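Local coordinates for protease Do-like 8, chloroplastic (PDB 4IC6), which probably acts as a serine endopeptidase of the HtrA (Deg) type in the thylakoids of Arabidopsis chloroplasts, at residues R179-F182 with T188-G191; C156-N161 with G217-I222; V245-L248 with K253-R256. The protein carries 1 engineered substitution. One frame throughout, in Å; residues are numbered along the deposited sequence.

Contact 1: residues R179-F182 with T188-G191; sequences RDIF and TIGG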
loop_
_atom_site.group_PDB
_atom_site.type_symbol
_atom_site.label_atom_id
_atom_site.label_comp_id
_atom_site.label_asym_id
_atom_site.label_seq_id
_atom_site.Cartn_x
_atom_site.Cartn_y
_atom_site.Cartn_z
ATOM N N ARG A 179 -20.239 4.447 -21.302
ATOM C CA ARG A 179 -18.919 4.144 -20.744
ATOM C C ARG A 179 -18.886 2.748 -20.137
ATOM O O ARG A 179 -19.892 2.281 -19.593
ATOM C CB ARG A 179 -18.570 5.187 -19.659
ATOM C CG ARG A 179 -17.895 6.460 -20.198
ATOM C CD ARG A 179 -16.342 6.324 -20.146
ATOM N NE ARG A 179 -15.618 7.544 -20.528
ATOM C CZ ARG A 179 -15.948 8.260 -21.597
ATOM N NH1 ARG A 179 -16.973 7.870 -22.340
ATOM N NH2 ARG A 179 -15.264 9.350 -21.936
ATOM N N ASP A 180 -17.740 2.077 -20.207
ATOM C CA ASP A 180 -17.652 0.735 -19.620
ATOM C C ASP A 180 -17.745 0.771 -18.100
ATOM O O ASP A 180 -17.113 1.607 -17.449
ATOM C CB ASP A 180 -16.360 0.033 -20.029
ATOM C CG ASP A 180 -16.340 -0.332 -21.496
ATOM O OD1 ASP A 180 -17.432 -0.348 -22.106
ATOM O OD2 ASP A 180 -15.239 -0.595 -22.026
ATOM N N ILE A 181 -18.511 -0.150 -17.532
ATOM C CA ILE A 181 -18.642 -0.249 -16.091
ATOM C C ILE A 181 -17.837 -1.440 -15.637
ATOM O O ILE A 181 -18.160 -2.587 -15.980
ATOM C CB ILE A 181 -20.109 -0.509 -15.695
ATOM C CG1 ILE A 181 -21.020 0.570 -16.289
ATOM C CG2 ILE A 181 -20.259 -0.597 -14.172
ATOM C CD1 ILE A 181 -22.476 0.475 -15.793
ATOM N N PHE A 182 -16.791 -1.198 -14.854
ATOM C CA PHE A 182 -15.957 -2.302 -14.388
ATOM C C PHE A 182 -16.526 -2.880 -13.106
ATOM O O PHE A 182 -15.980 -2.706 -12.010
ATOM C CB PHE A 182 -14.505 -1.844 -14.265
ATOM C CG PHE A 182 -13.932 -1.401 -15.576
ATOM C CD1 PHE A 182 -13.778 -2.307 -16.614
ATOM C CD2 PHE A 182 -13.583 -0.077 -15.789
ATOM C CE1 PHE A 182 -13.268 -1.898 -17.848
ATOM C CE2 PHE A 182 -13.076 0.340 -17.014
ATOM C CZ PHE A 182 -12.913 -0.574 -18.044
ATOM N N THR A 188 -17.071 -6.531 -17.271
ATOM C CA THR A 188 -17.379 -5.154 -17.638
ATOM C C THR A 188 -18.644 -5.037 -18.464
ATOM O O THR A 188 -18.921 -5.853 -19.337
ATOM C CB THR A 188 -16.197 -4.399 -18.278
ATOM O OG1 THR A 188 -16.625 -3.741 -19.480
ATOM C CG2 THR A 188 -15.110 -5.328 -18.578
ATOM N N ILE A 189 -19.419 -4.015 -18.144
ATOM C CA ILE A 189 -20.700 -3.779 -18.769
ATOM C C ILE A 189 -20.543 -2.586 -19.683
ATOM O O ILE A 189 -20.031 -1.539 -19.259
ATOM C CB ILE A 189 -21.741 -3.450 -17.690
ATOM C CG1 ILE A 189 -21.756 -4.543 -16.614
ATOM C CG2 ILE A 189 -23.107 -3.261 -18.284
ATOM C CD1 ILE A 189 -22.412 -4.085 -15.305
ATOM N N GLY A 190 -20.962 -2.734 -20.939
ATOM C CA GLY A 190 -20.846 -1.648 -21.903
ATOM C C GLY A 190 -22.092 -0.794 -21.864
ATOM O O GLY A 190 -23.123 -1.228 -21.344
ATOM N N GLY A 191 -22.007 0.423 -22.400
ATOM C CA GLY A 191 -23.181 1.275 -22.518
ATOM C C GLY A 191 -23.619 1.924 -21.211
ATOM O O GLY A 191 -24.750 2.423 -21.078
HETATM O O HOH W 1 -19.241 1.293 -23.179
#
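Ile-181 and Ile-189 form an antiparallel hydrogen-bonded pair, the centre of a short β-hairpin. The bond from Ile-181 N to Ile-189 O is short, at 2.7 Å, and nearly straight. Ile-189 N returns to Ile-181 O at 2.9 Å. Beyond this pair, water takes over: it donates to Asp-180 OD1 at 2.7 Å and accepts from Gly-191 N at 3.0 Å, a bridge where the chain turns a corner. On one face of the hairpin the two isoleucines meet through CB and CB, 3.9 Å apart. On the other, Phe-182 and Thr-188 lie side by side; with CG set anti to its own carbonyl carbon (chi1 -61°), the Phe-182 ring brings CD1 within 3.6 Å of Thr-188 CB. An alanine here would remove the ring and probably leave Thr-188 CB and CG2 without the packing of CD1 and CE1, opening a gap beside the strand. His-364 and His-366 of the C-terminal tag also meet this ring. Arg-179 makes a salt bridge to Asp-166 of the second subunit, and Ile-189 touches Asp-126 of the predicted charge relay. Within the barrel, Arg-179 and Ile-181 both pack on Phe-234 of strand 233-237.

Contact 2: residues C156-N161 with G217-I222; sequences CLAIGN and GINTAI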
loop_
_atom_site.group_PDB
_atom_site.type_symbol
_atom_site.label_atom_id
_atom_site.label_comp_id
_atom_site.label_asym_id
_atom_site.label_seq_id
_atom_site.Cartn_x
_atom_site.Cartn_y
_atom_site.Cartn_z
ATOM N N CYS A 156 -28.606 14.347 -11.485
ATOM C CA CYS A 156 -29.035 12.997 -11.095
ATOM C C CYS A 156 -28.916 12.765 -9.589
ATOM O O CYS A 156 -28.061 13.361 -8.922
ATOM C CB CYS A 156 -28.275 11.920 -11.871
ATOM S SG CYS A 156 -26.475 12.025 -11.879
ATOM N N LEU A 157 -29.783 11.902 -9.060
ATOM C CA LEU A 157 -29.744 11.559 -7.642
ATOM C C LEU A 157 -29.585 10.059 -7.477
ATOM O O LEU A 157 -30.320 9.277 -8.076
ATOM C CB LEU A 157 -31.002 12.018 -6.880
ATOM C CG LEU A 157 -32.068 12.983 -7.401
ATOM C CD1 LEU A 157 -33.077 13.247 -6.271
ATOM C CD2 LEU A 157 -31.511 14.298 -7.933
ATOM N N ALA A 158 -28.620 9.662 -6.661
ATOM C CA ALA A 158 -28.383 8.255 -6.384
ATOM C C ALA A 158 -28.895 7.965 -4.970
ATOM O O ALA A 158 -28.420 8.573 -3.998
ATOM C CB ALA A 158 -26.882 7.948 -6.496
ATOM N N ILE A 159 -29.878 7.075 -4.862
ATOM C CA ILE A 159 -30.515 6.775 -3.584
ATOM C C ILE A 159 -30.136 5.352 -3.175
ATOM O O ILE A 159 -30.049 4.456 -4.014
ATOM C CB ILE A 159 -32.058 6.951 -3.669
ATOM C CG1 ILE A 159 -32.399 8.371 -4.134
ATOM C CG2 ILE A 159 -32.738 6.627 -2.343
ATOM C CD1 ILE A 159 -33.877 8.724 -4.100
ATOM N N GLY A 160 -29.883 5.158 -1.885
ATOM C CA GLY A 160 -29.630 3.836 -1.342
ATOM C C GLY A 160 -30.435 3.560 -0.087
ATOM O O GLY A 160 -30.933 4.469 0.571
ATOM N N ASN A 161 -30.576 2.284 0.236
ATOM C CA ASN A 161 -31.141 1.863 1.510
ATOM C C ASN A 161 -30.246 0.709 1.919
ATOM O O ASN A 161 -30.603 -0.455 1.751
ATOM C CB ASN A 161 -32.591 1.427 1.312
ATOM C CG ASN A 161 -33.228 0.862 2.574
ATOM O OD1 ASN A 161 -32.609 0.799 3.647
ATOM N ND2 ASN A 161 -34.488 0.450 2.448
ATOM N N GLY A 217 -31.119 4.717 -14.217
ATOM C CA GLY A 217 -30.133 3.659 -14.113
ATOM C C GLY A 217 -30.133 2.989 -12.757
ATOM O O GLY A 217 -30.847 3.417 -11.855
ATOM N N ILE A 218 -29.346 1.926 -12.624
ATOM C CA ILE A 218 -29.089 1.288 -11.332
ATOM C C ILE A 218 -27.633 1.528 -10.907
ATOM O O ILE A 218 -26.704 1.063 -11.583
ATOM C CB ILE A 218 -29.300 -0.225 -11.394
ATOM C CG1 ILE A 218 -30.770 -0.555 -11.708
ATOM C CG2 ILE A 218 -28.874 -0.888 -10.070
ATOM C CD1 ILE A 218 -31.735 -0.291 -10.563
ATOM N N ASN A 219 -27.454 2.235 -9.787
ATOM C CA ASN A 219 -26.124 2.472 -9.202
ATOM C C ASN A 219 -25.326 1.171 -9.096
ATOM O O ASN A 219 -25.771 0.196 -8.465
ATOM C CB ASN A 219 -26.244 3.107 -7.802
ATOM C CG ASN A 219 -27.223 4.260 -7.758
ATOM O OD1 ASN A 219 -27.310 5.038 -8.692
ATOM N ND2 ASN A 219 -27.971 4.372 -6.659
ATOM N N THR A 220 -24.131 1.156 -9.679
ATOM C CA THR A 220 -23.393 -0.088 -9.762
ATOM C C THR A 220 -21.960 0.002 -9.260
ATOM O O THR A 220 -21.147 0.768 -9.788
ATOM C CB THR A 220 -23.460 -0.648 -11.205
ATOM O OG1 THR A 220 -24.844 -0.830 -11.551
ATOM C CG2 THR A 220 -22.696 -1.960 -11.326
ATOM N N ALA A 221 -21.648 -0.814 -8.248
ATOM C CA ALA A 221 -20.320 -0.810 -7.652
ATOM C C ALA A 221 -19.285 -1.294 -8.670
ATOM O O ALA A 221 -19.553 -2.210 -9.450
ATOM C CB ALA A 221 -20.292 -1.687 -6.420
ATOM N N ILE A 222 -18.101 -0.682 -8.661
ATOM C CA ILE A 222 -17.047 -1.051 -9.611
ATOM C C ILE A 222 -15.723 -1.318 -8.904
ATOM O O ILE A 222 -15.562 -1.003 -7.728
ATOM C CB ILE A 222 -16.769 0.062 -10.639
ATOM C CG1 ILE A 222 -16.386 1.343 -9.910
ATOM C CG2 ILE A 222 -17.967 0.299 -11.560
ATOM C CD1 ILE A 222 -15.635 2.349 -10.797
#
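Asn-219 reaches across to Ala-158 with its carboxamide, and this one side chain carries nearly all of a small, fully buried contact. The Ala-158 methyl CB sits obliquely against the amide, 3.7 Å from Asn-219 OD1 and equally far from ND2, so that it touches both arms of the group. The first torsion of Asn-219, with CG anti to the carbonyl carbon (chi1 -47°), directs the amide at the strand 155-160. Its nitrogen also comes within 3.4 Å of Ile-159 O, but the angle is poor and no hydrogen bond forms. Asn-219 ND2 is instead satisfied by Asn-203 O, with a weak bond to Pro-207 O at the start of strand 207-210, which lies between the two strands in the closed barrel and explains why they meet through a side chain rather than by backbone pairing.

The other end of 217-222 is loose with respect to 156-161. From Thr-220 onward the chain makes no contact with 156-161, and Ala-221 and Ile-222 are partly exposed. Thr-220 OG1 donates to Ile-218 O at 2.7 Å, approaching from above the carbonyl plane. It is also bonded to Asn-81 ND2, and the Thr-220 side chain touches Asp-126, predicted to belong to the charge relay; in chymotrypsin-like proteases the segment following this strand commonly borders the substrate cleft.

The chemistry is thus that of a polar amide kept inside a barrel, its nitrogen engaged by backbone carbonyls while a methyl group packs obliquely against it. Because Asn-203 immediately precedes Ala-204, the engineered residue at the predicted nucleophile position, the bond from Asn-219 ND2 to Asn-203 O is consistent with a second-shell role in positioning the loop that carries it.

Contact 3: residues V245-L248 with K253-R256; sequences VPQL and KVLR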
loop_
_atom_site.group_PDB
_atom_site.type_symbol
_atom_site.label_atom_id
_atom_site.label_comp_id
_atom_site.label_asym_id
_atom_site.label_seq_id
_atom_site.Cartn_x
_atom_site.Cartn_y
_atom_site.Cartn_z
ATOM N N VAL A 245 -34.788 -7.129 -17.328
ATOM C CA VAL A 245 -35.678 -7.540 -16.253
ATOM C C VAL A 245 -36.833 -8.446 -16.721
ATOM O O VAL A 245 -37.037 -9.525 -16.156
ATOM C CB VAL A 245 -36.193 -6.334 -15.431
ATOM C CG1 VAL A 245 -37.337 -6.760 -14.509
ATOM C CG2 VAL A 245 -35.061 -5.749 -14.603
ATOM N N PRO A 246 -37.580 -8.033 -17.762
ATOM C CA PRO A 246 -38.704 -8.881 -18.191
ATOM C C PRO A 246 -38.272 -10.280 -18.623
ATOM O O PRO A 246 -39.039 -11.241 -18.442
ATOM C CB PRO A 246 -39.290 -8.119 -19.381
ATOM C CG PRO A 246 -38.847 -6.710 -19.181
ATOM C CD PRO A 246 -37.500 -6.789 -18.541
ATOM N N GLN A 247 -37.073 -10.388 -19.196
ATOM C CA GLN A 247 -36.501 -11.689 -19.567
ATOM C C GLN A 247 -36.207 -12.526 -18.323
ATOM O O GLN A 247 -36.511 -13.719 -18.279
ATOM C CB GLN A 247 -35.214 -11.507 -20.395
ATOM C CG GLN A 247 -35.403 -10.759 -21.713
ATOM C CD GLN A 247 -34.154 -10.767 -22.581
ATOM O OE1 GLN A 247 -33.456 -9.753 -22.704
ATOM N NE2 GLN A 247 -33.868 -11.911 -23.194
ATOM N N LEU A 248 -35.619 -11.910 -17.303
ATOM C CA LEU A 248 -35.363 -12.634 -16.056
ATOM C C LEU A 248 -36.675 -13.069 -15.405
ATOM O O LEU A 248 -36.773 -14.164 -14.855
ATOM C CB LEU A 248 -34.508 -11.794 -15.084
ATOM C CG LEU A 248 -33.101 -11.459 -15.616
ATOM C CD1 LEU A 248 -32.312 -10.575 -14.639
ATOM C CD2 LEU A 248 -32.332 -12.739 -15.954
ATOM N N LYS A 253 -33.333 -16.223 -16.953
ATOM C CA LYS A 253 -31.995 -15.952 -17.484
ATOM C C LYS A 253 -32.082 -15.243 -18.821
ATOM O O LYS A 253 -33.141 -15.214 -19.444
ATOM C CB LYS A 253 -31.195 -17.253 -17.638
ATOM C CG LYS A 253 -31.751 -18.202 -18.698
ATOM C CD LYS A 253 -30.927 -19.480 -18.834
ATOM C CE LYS A 253 -31.273 -20.482 -17.730
ATOM N NZ LYS A 253 -30.961 -21.905 -18.093
ATOM N N VAL A 254 -30.971 -14.682 -19.275
ATOM C CA VAL A 254 -30.956 -14.112 -20.612
ATOM C C VAL A 254 -30.176 -14.975 -21.597
ATOM O O VAL A 254 -28.992 -15.236 -21.398
ATOM C CB VAL A 254 -30.369 -12.694 -20.605
ATOM C CG1 VAL A 254 -30.348 -12.113 -22.023
ATOM C CG2 VAL A 254 -31.161 -11.814 -19.653
ATOM N N LEU A 255 -30.844 -15.411 -22.662
ATOM C CA LEU A 255 -30.173 -16.105 -23.761
ATOM C C LEU A 255 -29.657 -15.090 -24.777
ATOM O O LEU A 255 -30.428 -14.274 -25.268
ATOM C CB LEU A 255 -31.144 -17.073 -24.453
ATOM C CG LEU A 255 -30.522 -17.932 -25.554
ATOM C CD1 LEU A 255 -29.375 -18.763 -24.980
ATOM C CD2 LEU A 255 -31.548 -18.840 -26.256
ATOM N N ARG A 256 -28.362 -15.128 -25.092
ATOM C CA ARG A 256 -27.769 -14.180 -26.046
ATOM C C ARG A 256 -27.137 -14.894 -27.238
ATOM O O ARG A 256 -26.388 -15.851 -27.057
ATOM C CB ARG A 256 -26.681 -13.334 -25.381
ATOM C CG ARG A 256 -27.178 -12.350 -24.353
ATOM C CD ARG A 256 -26.037 -11.514 -23.802
ATOM N NE ARG A 256 -26.539 -10.501 -22.880
ATOM C CZ ARG A 256 -26.739 -10.704 -21.584
ATOM N NH1 ARG A 256 -27.199 -9.723 -20.818
ATOM N NH2 ARG A 256 -26.476 -11.885 -21.054
#
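The terminal amide of Gln-247 rests against the CG1 methyl of Val-254, and its CD lies 4.1 Å from that carbon. The same methyl serves a second flat group: it stands over the centre of one face of the Arg-256 guanidinium, 3.9 Å above the plane. Val-254 CG1 is therefore placed between an amide and a guanidinium; with CG1 anti to the backbone N (chi1 179°), the valine turns its other methyl, CG2, to the helix. There CG2 meets Leu-248 CD2 at 4.0 Å and Gln-247 CB at 4.1 Å, the two side chains of Gln-247 and Val-254 crossing each other. Leu-248 CD2 also presses on the backbone of the chain, 3.6 Å from Lys-253 CA.

The loop after helix 238-251 thus folds back along the helix before leading to strand 257-258 of the PDZ sheet. Val-254 also touches Ile-244, one turn earlier in the helix. No hydrogen bond joins the two segments, so their contact is van der Waals in character. Polar fixing comes from beside it: Arg-256 makes a salt bridge to Asp-122 of the protease part, which is likely to hold the guanidinium over the valine and tie the end of this loop, just before strand 257-258, to the protease part.

How the contacts relate
Contacts 1 and 2 belong together in the protease part, their centres about 15 Å apart. Along the chain, contact 2 opens first at 156-161, the hairpin of contact 1 forms within the intervening stretch, and 217-222 then closes contact 2. The two touch directly, Ile-222 and Thr-220 packing on Ile-181, so the hairpin leans on the chain that follows strand 215-219 of the second barrel. Contact 3 follows in series, its centre about 18 Å from that of contact 1 and 22 Å from that of contact 2, without touching either. It lies where the helix after the barrel gives way to the PDZ sheet. Together they run from the barrel interior to the interdomain junction.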